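Local coordinates for protein heavy metal cation tricomponent efflux pump ZneA(CzcA-like) (Cupriavidus metallidurans, PDB 4K0J) that exports zinc ions in exchange for protons, serving as the inner-membrane RND pump of a tripartite heavy-metal efflux system, at residues C[272-277]-C[578-582]; C[403-408]-C[428-432]; C[538-542]-C[899-903]. All coordinates share one frame; numbering follows the deposited sequence.

Interaction 1 (C[272-277]-C[578-582]); sequences GMDRNP and RAATM
Arg578, on helix 567-581, reaches across to the turn that leaves strand 269-272 and packs its guanidinium against the backbone of Gly272 and Met273. This is the tight part of the contact. One face of the flat group is covered near its rim by Met273 N, 3.5 Å above the plane, and by Gly272 C, 3.7 Å above it. The aliphatic part starts out extended, then turns about the CG-CD bond (chi3 57°), which sets the guanidinium against the turn. Its NE lies beside Met273 O, but the bond is weak and strongly bent, and its modelled length is doubtful at this resolution. Asp575 of the same helix forms a salt bridge with NH2, which probably helps to fix the group's rotation.

The looser side is built round Met582, whose thioether crosses the Asp274 side chain at about a right angle. Its SD lies 3.8 Å from Asp274 CA, and its CE lies 3.9 Å from Asp274 CB. The Asp274 carboxylate is held by His589 and the backbone N of Val590 on the neighbouring strand. Further out, Arg275 is exposed and its CB is directed away from the helix.

Such packing of helix against strand connection belongs to a ferredoxin-like βαββαβ unit of an RND porter domain, here with strand 269-272 added at the edge of its antiparallel sheet.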
ATOM      1  N   GLY C 272     -28.560  -2.548  31.205  1.00 42.86           N
ATOM      2  CA  GLY C 272     -29.054  -3.249  32.375  1.00 46.25           C
ATOM      3  C   GLY C 272     -28.497  -4.651  32.505  1.00 46.18           C
ATOM      4  O   GLY C 272     -28.062  -5.247  31.519  1.00 47.66           O
ATOM      5  N   MET C 273     -28.506  -5.176  33.727  1.00 43.56           N
ATOM      6  CA  MET C 273     -28.085  -6.551  33.964  1.00 49.48           C
ATOM      7  C   MET C 273     -28.932  -7.219  35.047  1.00 64.48           C
ATOM      8  O   MET C 273     -30.001  -6.718  35.390  1.00 77.51           O
ATOM      9  CB  MET C 273     -26.609  -6.602  34.330  1.00 46.83           C
ATOM     10  CG  MET C 273     -25.892  -7.797  33.746  1.00 44.75           C
ATOM     11  SD  MET C 273     -24.167  -7.868  34.226  1.00 52.29           S
ATOM     12  CE  MET C 273     -23.663  -9.361  33.373  1.00 45.20           C
ATOM     13  N   ASP C 274     -28.456  -8.350  35.563  1.00 63.86           N
ATOM     14  CA  ASP C 274     -29.153  -9.113  36.600  1.00 62.76           C
ATOM     15  C   ASP C 274     -29.690  -8.209  37.702  1.00 68.72           C
ATOM     16  O   ASP C 274     -28.956  -7.843  38.620  1.00 81.52           O
ATOM     17  CB  ASP C 274     -28.208 -10.144  37.223  1.00 60.59           C
ATOM     18  CG  ASP C 274     -27.185 -10.671  36.236  1.00 59.09           C
ATOM     19  OD1 ASP C 274     -27.551 -10.923  35.067  1.00 56.64           O
ATOM     20  OD2 ASP C 274     -26.009 -10.818  36.630  1.00 52.61           O
ATOM     21  N   ARG C 275     -30.963  -7.839  37.585  1.00 64.24           N
ATOM     22  CA  ARG C 275     -31.626  -6.926  38.525  1.00 75.41           C
ATOM     23  C   ARG C 275     -31.076  -5.488  38.531  1.00 68.75           C
ATOM     24  O   ARG C 275     -31.748  -4.569  39.001  1.00 68.14           O
ATOM     25  CB  ARG C 275     -31.642  -7.498  39.950  1.00 86.76           C
ATOM     26  CG  ARG C 275     -32.521  -8.728  40.140  1.00 88.86           C
ATOM     27  CD  ARG C 275     -32.484  -9.191  41.592  1.00 93.64           C
ATOM     28  NE  ARG C 275     -33.347 -10.343  41.836  1.00 96.99           N
ATOM     29  CZ  ARG C 275     -33.361 -11.035  42.972  1.00101.49           C
ATOM     30  NH1 ARG C 275     -32.553 -10.694  43.966  1.00104.92           N
ATOM     31  NH2 ARG C 275     -34.178 -12.070  43.112  1.00100.87           N
ATOM     32  N   ASN C 276     -29.863  -5.297  38.020  1.00 61.83           N
ATOM     33  CA  ASN C 276     -29.277  -3.963  37.899  1.00 55.20           C
ATOM     34  C   ASN C 276     -29.790  -3.251  36.644  1.00 46.79           C
ATOM     35  O   ASN C 276     -29.512  -3.681  35.520  1.00 45.38           O
ATOM     36  CB  ASN C 276     -27.745  -4.052  37.873  1.00 47.93           C
ATOM     37  CG  ASN C 276     -27.069  -2.696  38.023  1.00 40.15           C
ATOM     38  OD1 ASN C 276     -27.671  -1.647  37.788  1.00 46.56           O
ATOM     39  ND2 ASN C 276     -25.802  -2.715  38.412  1.00 33.49           N
ATOM     40  N   PRO C 277     -30.538  -2.154  36.836  1.00 47.13           N
ATOM     41  CA  PRO C 277     -31.120  -1.410  35.718  1.00 37.80           C
ATOM     42  C   PRO C 277     -30.139  -0.417  35.110  1.00 42.70           C
ATOM     43  O   PRO C 277     -30.241  -0.115  33.924  1.00 45.63           O
ATOM     44  CB  PRO C 277     -32.284  -0.648  36.371  1.00 34.49           C
ATOM     45  CG  PRO C 277     -32.386  -1.170  37.781  1.00 34.33           C
ATOM     46  CD  PRO C 277     -31.017  -1.642  38.126  1.00 37.10           C
ATOM     47  N   ARG C 578     -35.682  -8.551  31.001  1.00 46.41           N
ATOM     48  CA  ARG C 578     -34.544  -9.199  31.607  1.00 26.45           C
ATOM     49  C   ARG C 578     -34.949 -10.006  32.838  1.00 48.66           C
ATOM     50  O   ARG C 578     -34.352 -11.037  33.133  1.00 56.37           O
ATOM     51  CB  ARG C 578     -33.530  -8.129  31.973  1.00 30.54           C
ATOM     52  CG  ARG C 578     -32.193  -8.640  32.436  1.00 47.88           C
ATOM     53  CD  ARG C 578     -31.254  -7.475  32.652  1.00 50.12           C
ATOM     54  NE  ARG C 578     -31.798  -6.511  33.609  1.00 50.02           N
ATOM     55  CZ  ARG C 578     -32.342  -5.346  33.271  1.00 46.26           C
ATOM     56  NH1 ARG C 578     -32.412  -4.993  31.994  1.00 47.75           N
ATOM     57  NH2 ARG C 578     -32.815  -4.533  34.207  1.00 35.03           N
ATOM     58  N   ALA C 579     -35.970  -9.546  33.551  1.00 43.40           N
ATOM     59  CA  ALA C 579     -36.467 -10.288  34.706  1.00 41.91           C
ATOM     60  C   ALA C 579     -37.237 -11.538  34.285  1.00 52.82           C
ATOM     61  O   ALA C 579     -37.351 -12.491  35.057  1.00 57.74           O
ATOM     62  CB  ALA C 579     -37.331  -9.403  35.579  1.00 30.72           C
ATOM     63  N   ALA C 580     -37.772 -11.528  33.066  1.00 55.69           N
ATOM     64  CA  ALA C 580     -38.461 -12.699  32.519  1.00 30.78           C
ATOM     65  C   ALA C 580     -37.476 -13.661  31.870  1.00 69.27           C
ATOM     66  O   ALA C 580     -37.737 -14.859  31.782  1.00 71.61           O
ATOM     67  CB  ALA C 580     -39.512 -12.281  31.517  1.00 30.41           C
ATOM     68  N   THR C 581     -36.347 -13.130  31.408  1.00 72.39           N
ATOM     69  CA  THR C 581     -35.303 -13.967  30.825  1.00 61.36           C
ATOM     70  C   THR C 581     -34.583 -14.767  31.908  1.00 53.89           C
ATOM     71  O   THR C 581     -34.177 -15.906  31.680  1.00 53.28           O
ATOM     72  CB  THR C 581     -34.301 -13.133  29.998  1.00 57.37           C
ATOM     73  OG1 THR C 581     -35.010 -12.418  28.982  1.00 61.50           O
ATOM     74  CG2 THR C 581     -33.274 -14.023  29.324  1.00 60.10           C
ATOM     75  N   MET C 582     -34.448 -14.180  33.096  1.00 51.68           N
ATOM     76  CA  MET C 582     -33.821 -14.871  34.223  1.00 52.22           C
ATOM     77  C   MET C 582     -34.711 -15.957  34.826  1.00 62.12           C
ATOM     78  O   MET C 582     -34.280 -16.699  35.712  1.00 72.50           O
ATOM     79  CB  MET C 582     -33.411 -13.883  35.314  1.00 45.73           C
ATOM     80  CG  MET C 582     -32.441 -12.822  34.851  1.00 58.08           C
ATOM     81  SD  MET C 582     -31.671 -11.931  36.214  1.00 50.50           S
ATOM     82  CE  MET C 582     -30.564 -13.183  36.853  1.00 70.64           C
TER

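Interaction 2 (C[403-408]-C[428-432]); sequences VVMENI and SVLQV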
ATOM      1  N   VAL C 403      -3.534 -50.437   2.453  1.00111.29           N
ATOM      2  CA  VAL C 403      -3.684 -51.349   1.325  1.00110.87           C
ATOM      3  C   VAL C 403      -2.374 -52.078   1.052  1.00105.81           C
ATOM      4  O   VAL C 403      -2.369 -53.255   0.686  1.00110.78           O
ATOM      5  CB  VAL C 403      -4.125 -50.611   0.053  1.00114.38           C
ATOM      6  CG1 VAL C 403      -5.591 -50.220   0.150  1.00114.21           C
ATOM      7  CG2 VAL C 403      -3.255 -49.389  -0.174  1.00115.88           C
ATOM      8  N   VAL C 404      -1.269 -51.364   1.239  1.00 94.40           N
ATOM      9  CA  VAL C 404       0.063 -51.924   1.078  1.00 83.73           C
ATOM     10  C   VAL C 404       0.299 -52.995   2.133  1.00 86.44           C
ATOM     11  O   VAL C 404       0.669 -54.129   1.821  1.00 95.47           O
ATOM     12  CB  VAL C 404       1.133 -50.833   1.229  1.00 73.80           C
ATOM     13  CG1 VAL C 404       2.510 -51.401   0.948  1.00 78.16           C
ATOM     14  CG2 VAL C 404       0.826 -49.661   0.305  1.00 67.19           C
ATOM     15  N   MET C 405       0.067 -52.619   3.387  1.00 85.80           N
ATOM     16  CA  MET C 405       0.196 -53.528   4.520  1.00 90.57           C
ATOM     17  C   MET C 405      -0.678 -54.767   4.356  1.00 95.68           C
ATOM     18  O   MET C 405      -0.267 -55.875   4.704  1.00 99.09           O
ATOM     19  CB  MET C 405      -0.166 -52.801   5.816  1.00 93.98           C
ATOM     20  CG  MET C 405      -0.182 -53.690   7.039  1.00 96.03           C
ATOM     21  SD  MET C 405       1.410 -54.476   7.333  1.00131.58           S
ATOM     22  CE  MET C 405       2.437 -53.045   7.661  1.00 69.37           C
ATOM     23  N   GLU C 406      -1.884 -54.578   3.827  1.00 98.11           N
ATOM     24  CA  GLU C 406      -2.786 -55.696   3.579  1.00103.79           C
ATOM     25  C   GLU C 406      -2.203 -56.582   2.487  1.00105.16           C
ATOM     26  O   GLU C 406      -2.276 -57.807   2.566  1.00114.56           O
ATOM     27  CB  GLU C 406      -4.177 -55.198   3.169  1.00105.73           C
ATOM     28  CG  GLU C 406      -5.320 -56.166   3.475  1.00108.00           C
ATOM     29  CD  GLU C 406      -5.367 -57.361   2.536  1.00113.15           C
ATOM     30  OE1 GLU C 406      -4.882 -57.247   1.391  1.00114.90           O
ATOM     31  OE2 GLU C 406      -5.893 -58.420   2.943  1.00114.73           O
ATOM     32  N   ASN C 407      -1.614 -55.955   1.475  1.00 98.21           N
ATOM     33  CA  ASN C 407      -1.049 -56.689   0.350  1.00102.69           C
ATOM     34  C   ASN C 407       0.256 -57.400   0.705  1.00102.44           C
ATOM     35  O   ASN C 407       0.731 -58.253  -0.043  1.00104.76           O
ATOM     36  CB  ASN C 407      -0.833 -55.755  -0.843  1.00105.23           C
ATOM     37  CG  ASN C 407      -0.884 -56.484  -2.173  1.00106.69           C
ATOM     38  OD1 ASN C 407      -1.665 -57.417  -2.352  1.00102.99           O
ATOM     39  ND2 ASN C 407      -0.048 -56.058  -3.112  1.00110.78           N
ATOM     40  N   ILE C 408       0.834 -57.047   1.850  1.00 99.84           N
ATOM     41  CA  ILE C 408       2.083 -57.662   2.289  1.00 97.36           C
ATOM     42  C   ILE C 408       1.873 -58.732   3.363  1.00103.36           C
ATOM     43  O   ILE C 408       2.422 -59.829   3.274  1.00103.13           O
ATOM     44  CB  ILE C 408       3.088 -56.605   2.803  1.00 85.87           C
ATOM     45  CG1 ILE C 408       3.639 -55.783   1.635  1.00 79.70           C
ATOM     46  CG2 ILE C 408       4.230 -57.267   3.560  1.00 82.19           C
ATOM     47  CD1 ILE C 408       4.806 -54.899   2.013  1.00 74.52           C
ATOM     48  N   SER C 428       6.004 -56.455  -3.557  1.00118.35           N
ATOM     49  CA  SER C 428       4.571 -56.487  -3.292  1.00112.77           C
ATOM     50  C   SER C 428       3.962 -55.088  -3.332  1.00102.56           C
ATOM     51  O   SER C 428       2.776 -54.929  -3.621  1.00 91.05           O
ATOM     52  CB  SER C 428       4.303 -57.136  -1.935  1.00118.30           C
ATOM     53  OG  SER C 428       4.990 -58.371  -1.826  1.00127.10           O
ATOM     54  N   VAL C 429       4.781 -54.079  -3.046  1.00106.33           N
ATOM     55  CA  VAL C 429       4.313 -52.697  -3.012  1.00105.14           C
ATOM     56  C   VAL C 429       4.127 -52.144  -4.418  1.00109.31           C
ATOM     57  O   VAL C 429       3.553 -51.074  -4.602  1.00113.76           O
ATOM     58  CB  VAL C 429       5.280 -51.778  -2.233  1.00100.28           C
ATOM     59  CG1 VAL C 429       5.851 -52.509  -1.027  1.00102.12           C
ATOM     60  CG2 VAL C 429       6.399 -51.278  -3.138  1.00 93.57           C
ATOM     61  N   LEU C 430       4.620 -52.883  -5.408  1.00112.07           N
ATOM     62  CA  LEU C 430       4.517 -52.473  -6.803  1.00111.95           C
ATOM     63  C   LEU C 430       3.199 -52.925  -7.422  1.00108.12           C
ATOM     64  O   LEU C 430       2.725 -52.335  -8.395  1.00100.90           O
ATOM     65  CB  LEU C 430       5.698 -53.026  -7.606  1.00118.56           C
ATOM     66  CG  LEU C 430       6.860 -52.072  -7.895  1.00122.74           C
ATOM     67  CD1 LEU C 430       7.357 -51.400  -6.627  1.00122.54           C
ATOM     68  CD2 LEU C 430       7.994 -52.816  -8.584  1.00126.44           C
ATOM     69  N   GLN C 431       2.610 -53.973  -6.852  1.00114.48           N
ATOM     70  CA  GLN C 431       1.353 -54.518  -7.354  1.00118.53           C
ATOM     71  C   GLN C 431       0.215 -53.516  -7.203  1.00106.63           C
ATOM     72  O   GLN C 431      -0.561 -53.293  -8.131  1.00102.06           O
ATOM     73  CB  GLN C 431       0.993 -55.808  -6.610  1.00129.10           C
ATOM     74  CG  GLN C 431       2.032 -56.913  -6.712  1.00136.12           C
ATOM     75  CD  GLN C 431       1.613 -58.173  -5.973  1.00142.25           C
ATOM     76  OE1 GLN C 431       0.466 -58.302  -5.544  1.00142.78           O
ATOM     77  NE2 GLN C 431       2.545 -59.108  -5.820  1.00144.91           N
ATOM     78  N   VAL C 432       0.125 -52.914  -6.024  1.00101.92           N
ATOM     79  CA  VAL C 432      -0.962 -51.997  -5.715  1.00 99.76           C
ATOM     80  C   VAL C 432      -0.462 -50.546  -5.749  1.00101.63           C
ATOM     81  O   VAL C 432      -1.125 -49.627  -5.270  1.00106.70           O
ATOM     82  CB  VAL C 432      -1.599 -52.359  -4.349  1.00 99.64           C
ATOM     83  CG1 VAL C 432      -0.709 -51.907  -3.195  1.00100.22           C
ATOM     84  CG2 VAL C 432      -3.010 -51.791  -4.233  1.00 99.85           C
TER
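Asn407 faces Ser428 and Gln431 where the end of helix 399-411 packs on the irregular lead-in to helix 433-447, two successive predicted transmembrane segments of the RND membrane domain, at what should be the cytoplasmic end by the usual RND topology. Its CG stands roughly anti to the backbone N (chi1 -153°), a setting that sends the amide away from helix 399-411 and across to the start of the next segment. There ND2 has two acceptors, both weakly bound. The carbonyl O of Ser428 is 3.1 Å from Asn407 ND2, with a bent N-H...O angle of 130°. The second bond, from Asn407 ND2 to Gln431 OE1, is longer at 3.3 Å, though straighter.

Gln431 meets the amide by running out extended beyond CG, and the two amide planes stand 78° apart, so they neither stack nor lie in one plane. Asn407 ND2 also comes within 4.2 Å of Val432 CB, which brings this buried polar group up against an apolar neighbour.

Beside the amide, the contact is made by branched side chains. Ile408 lies alongside Val429, both pointing the same way, and its CG1 also touches Ser428 CB. Val404 approaches Val429 at a slant, while its CG2 makes a longer contact with Val432 CG1. Just one methyl serves both neighbours: Val429 CG1 sits 4.0 Å from Ile408 CD1 and 4.0 Å from Val404 CG1.

Interaction 3 (C[538-542]-C[899-903]); sequences LGATI and LVALH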
ATOM      1  N   LEU C 538     -34.623 -38.943  -3.810  1.00108.96           N
ATOM      2  CA  LEU C 538     -34.532 -39.002  -2.360  1.00106.86           C
ATOM      3  C   LEU C 538     -33.791 -37.748  -1.922  1.00101.31           C
ATOM      4  O   LEU C 538     -34.059 -37.185  -0.858  1.00103.33           O
ATOM      5  CB  LEU C 538     -33.784 -40.257  -1.914  1.00105.37           C
ATOM      6  CG  LEU C 538     -33.821 -40.582  -0.418  1.00105.15           C
ATOM      7  CD1 LEU C 538     -35.254 -40.763   0.061  1.00109.39           C
ATOM      8  CD2 LEU C 538     -32.999 -41.825  -0.125  1.00102.55           C
ATOM      9  N   GLY C 539     -32.864 -37.312  -2.771  1.00 86.92           N
ATOM     10  CA  GLY C 539     -32.195 -36.039  -2.598  1.00 84.68           C
ATOM     11  C   GLY C 539     -32.972 -34.943  -3.300  1.00 89.05           C
ATOM     12  O   GLY C 539     -32.571 -33.779  -3.309  1.00 82.13           O
ATOM     13  N   ALA C 540     -34.092 -35.326  -3.903  1.00103.03           N
ATOM     14  CA  ALA C 540     -34.988 -34.372  -4.542  1.00111.29           C
ATOM     15  C   ALA C 540     -36.023 -33.900  -3.533  1.00115.29           C
ATOM     16  O   ALA C 540     -36.713 -32.903  -3.752  1.00117.05           O
ATOM     17  CB  ALA C 540     -35.667 -35.006  -5.740  1.00115.73           C
ATOM     18  N   THR C 541     -36.122 -34.626  -2.426  1.00118.64           N
ATOM     19  CA  THR C 541     -37.075 -34.307  -1.374  1.00121.24           C
ATOM     20  C   THR C 541     -36.374 -33.730  -0.150  1.00122.55           C
ATOM     21  O   THR C 541     -37.024 -33.212   0.758  1.00122.86           O
ATOM     22  CB  THR C 541     -37.873 -35.552  -0.952  1.00120.91           C
ATOM     23  OG1 THR C 541     -36.971 -36.560  -0.479  1.00121.00           O
ATOM     24  CG2 THR C 541     -38.667 -36.098  -2.129  1.00119.07           C
ATOM     25  N   ILE C 542     -35.047 -33.822  -0.132  1.00123.82           N
ATOM     26  CA  ILE C 542     -34.256 -33.311   0.984  1.00125.94           C
ATOM     27  C   ILE C 542     -34.377 -31.790   1.101  1.00125.51           C
ATOM     28  O   ILE C 542     -34.480 -31.083   0.097  1.00126.80           O
ATOM     29  CB  ILE C 542     -32.762 -33.726   0.871  1.00 90.27           C
ATOM     30  CG1 ILE C 542     -32.002 -33.402   2.160  1.00 87.46           C
ATOM     31  CG2 ILE C 542     -32.093 -33.052  -0.315  1.00 87.51           C
ATOM     32  CD1 ILE C 542     -32.551 -34.091   3.385  1.00 89.74           C
ATOM     33  N   LEU C 899     -27.386 -39.592   1.679  1.00107.22           N
ATOM     34  CA  LEU C 899     -28.689 -38.939   1.699  1.00103.15           C
ATOM     35  C   LEU C 899     -29.680 -39.628   2.635  1.00104.65           C
ATOM     36  O   LEU C 899     -30.575 -38.977   3.176  1.00107.30           O
ATOM     37  CB  LEU C 899     -29.260 -38.824   0.283  1.00 94.25           C
ATOM     38  CG  LEU C 899     -28.478 -37.912  -0.668  1.00 85.68           C
ATOM     39  CD1 LEU C 899     -29.099 -37.906  -2.053  1.00 90.48           C
ATOM     40  CD2 LEU C 899     -28.400 -36.499  -0.117  1.00 79.76           C
ATOM     41  N   VAL C 900     -29.525 -40.936   2.835  1.00 98.83           N
ATOM     42  CA  VAL C 900     -30.392 -41.647   3.772  1.00 99.00           C
ATOM     43  C   VAL C 900     -30.001 -41.333   5.210  1.00106.42           C
ATOM     44  O   VAL C 900     -30.815 -41.451   6.124  1.00104.62           O
ATOM     45  CB  VAL C 900     -30.376 -43.178   3.565  1.00 92.72           C
ATOM     46  CG1 VAL C 900     -30.774 -43.530   2.144  1.00 94.32           C
ATOM     47  CG2 VAL C 900     -29.016 -43.758   3.912  1.00 87.85           C
ATOM     48  N   ALA C 901     -28.750 -40.929   5.399  1.00116.48           N
ATOM     49  CA  ALA C 901     -28.253 -40.592   6.725  1.00121.17           C
ATOM     50  C   ALA C 901     -28.689 -39.185   7.119  1.00120.07           C
ATOM     51  O   ALA C 901     -28.855 -38.888   8.301  1.00131.66           O
ATOM     52  CB  ALA C 901     -26.741 -40.723   6.776  1.00120.95           C
ATOM     53  N   LEU C 902     -28.874 -38.324   6.124  1.00101.75           N
ATOM     54  CA  LEU C 902     -29.370 -36.976   6.375  1.00 88.06           C
ATOM     55  C   LEU C 902     -30.808 -37.033   6.881  1.00 90.53           C
ATOM     56  O   LEU C 902     -31.160 -36.354   7.844  1.00 90.45           O
ATOM     57  CB  LEU C 902     -29.270 -36.108   5.116  1.00 83.51           C
ATOM     58  CG  LEU C 902     -27.856 -35.737   4.654  1.00 75.92           C
ATOM     59  CD1 LEU C 902     -27.895 -34.914   3.376  1.00 67.65           C
ATOM     60  CD2 LEU C 902     -27.100 -34.993   5.747  1.00 71.42           C
ATOM     61  N   HIS C 903     -31.630 -37.858   6.238  1.00 95.57           N
ATOM     62  CA  HIS C 903     -33.007 -38.062   6.678  1.00 99.04           C
ATOM     63  C   HIS C 903     -33.056 -38.788   8.023  1.00104.89           C
ATOM     64  O   HIS C 903     -34.020 -38.647   8.774  1.00108.50           O
ATOM     65  CB  HIS C 903     -33.800 -38.863   5.640  1.00101.03           C
ATOM     66  CG  HIS C 903     -33.985 -38.155   4.333  1.00 97.02           C
ATOM     67  ND1 HIS C 903     -32.937 -37.868   3.486  1.00 96.80           N
ATOM     68  CD2 HIS C 903     -35.100 -37.689   3.722  1.00 96.68           C
ATOM     69  CE1 HIS C 903     -33.397 -37.252   2.411  1.00 97.69           C
ATOM     70  NE2 HIS C 903     -34.707 -37.130   2.531  1.00 97.29           N
TER
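Gly539 and Ile542 bring an irregular backbone turn against one side of a regular helix, their CA atoms lying 6.3 Å from Leu899 CA and 7.5 Å from His903 CA respectively. This is helix-end packing in the RND membrane domain: the irregular stretch after helix 521-536 lies on helix 891-905, both in predicted transmembrane segments, and RND topology would place it at the periplasmic end.

His903 supplies the central side chain. Its CG lies anti to the carbonyl carbon (chi1 -65°), and the ring folds back along its own helix, where ND1 donates to Leu899 O one turn earlier. That bond, 2.6 Å from His903 ND1 to Leu899 O, bends to 148°, and the acceptor lies somewhat out of the ring plane. Tethered in this way, the imidazole offers a face to Ile542. The terminal methyl of the isoleucine settles over it in a CH-pi contact, with CD1 3.8 Å from the ring centroid and 29° off the ring normal. The same methyl also touches Leu902 CB, and so meets both the ring and the helix that carries it.

The Gly539 backbone and two leucine side chains complete the fit. Because Gly539 carries no side chain, Leu899 CD1 can lie directly on its backbone, 3.7 Å from Gly539 CA. Leu538 turns its CD2 to Val900, crossing that side chain at a slant, with CD2 3.6 Å from Val900 CG1.

The Leu538 carbonyl joins the two halves of the contact. It approaches the imidazole obliquely, with Leu538 O 3.3 Å from His903 CE1. On the turn's own side it accepts a hydrogen bond from a hydroxyl standing above the carbonyl plane: Thr541 OG1, at 3.0 Å from Leu538 O.

The three contacts sample one pump at different levels. Interaction 1 belongs to the porter domain, whereas interactions 2 and 3 lie in the membrane domain, probably near its cytoplasmic and periplasmic ends. The centres of interactions 1 and 2 are accordingly 67 Å apart. Those of interactions 1 and 3 are 44 Å apart, and those of interactions 2 and 3 are 37 Å apart. None touches another; even interactions 2 and 3 keep about 24 Å between nearest atoms. Along the chain, interaction 2 is a local closure nested within the long loop closed by interaction 1, whose span interlocks with that of interaction 3. Of the three, interaction 1 joins the chain's two halves, and interaction 3 links parts of the second half.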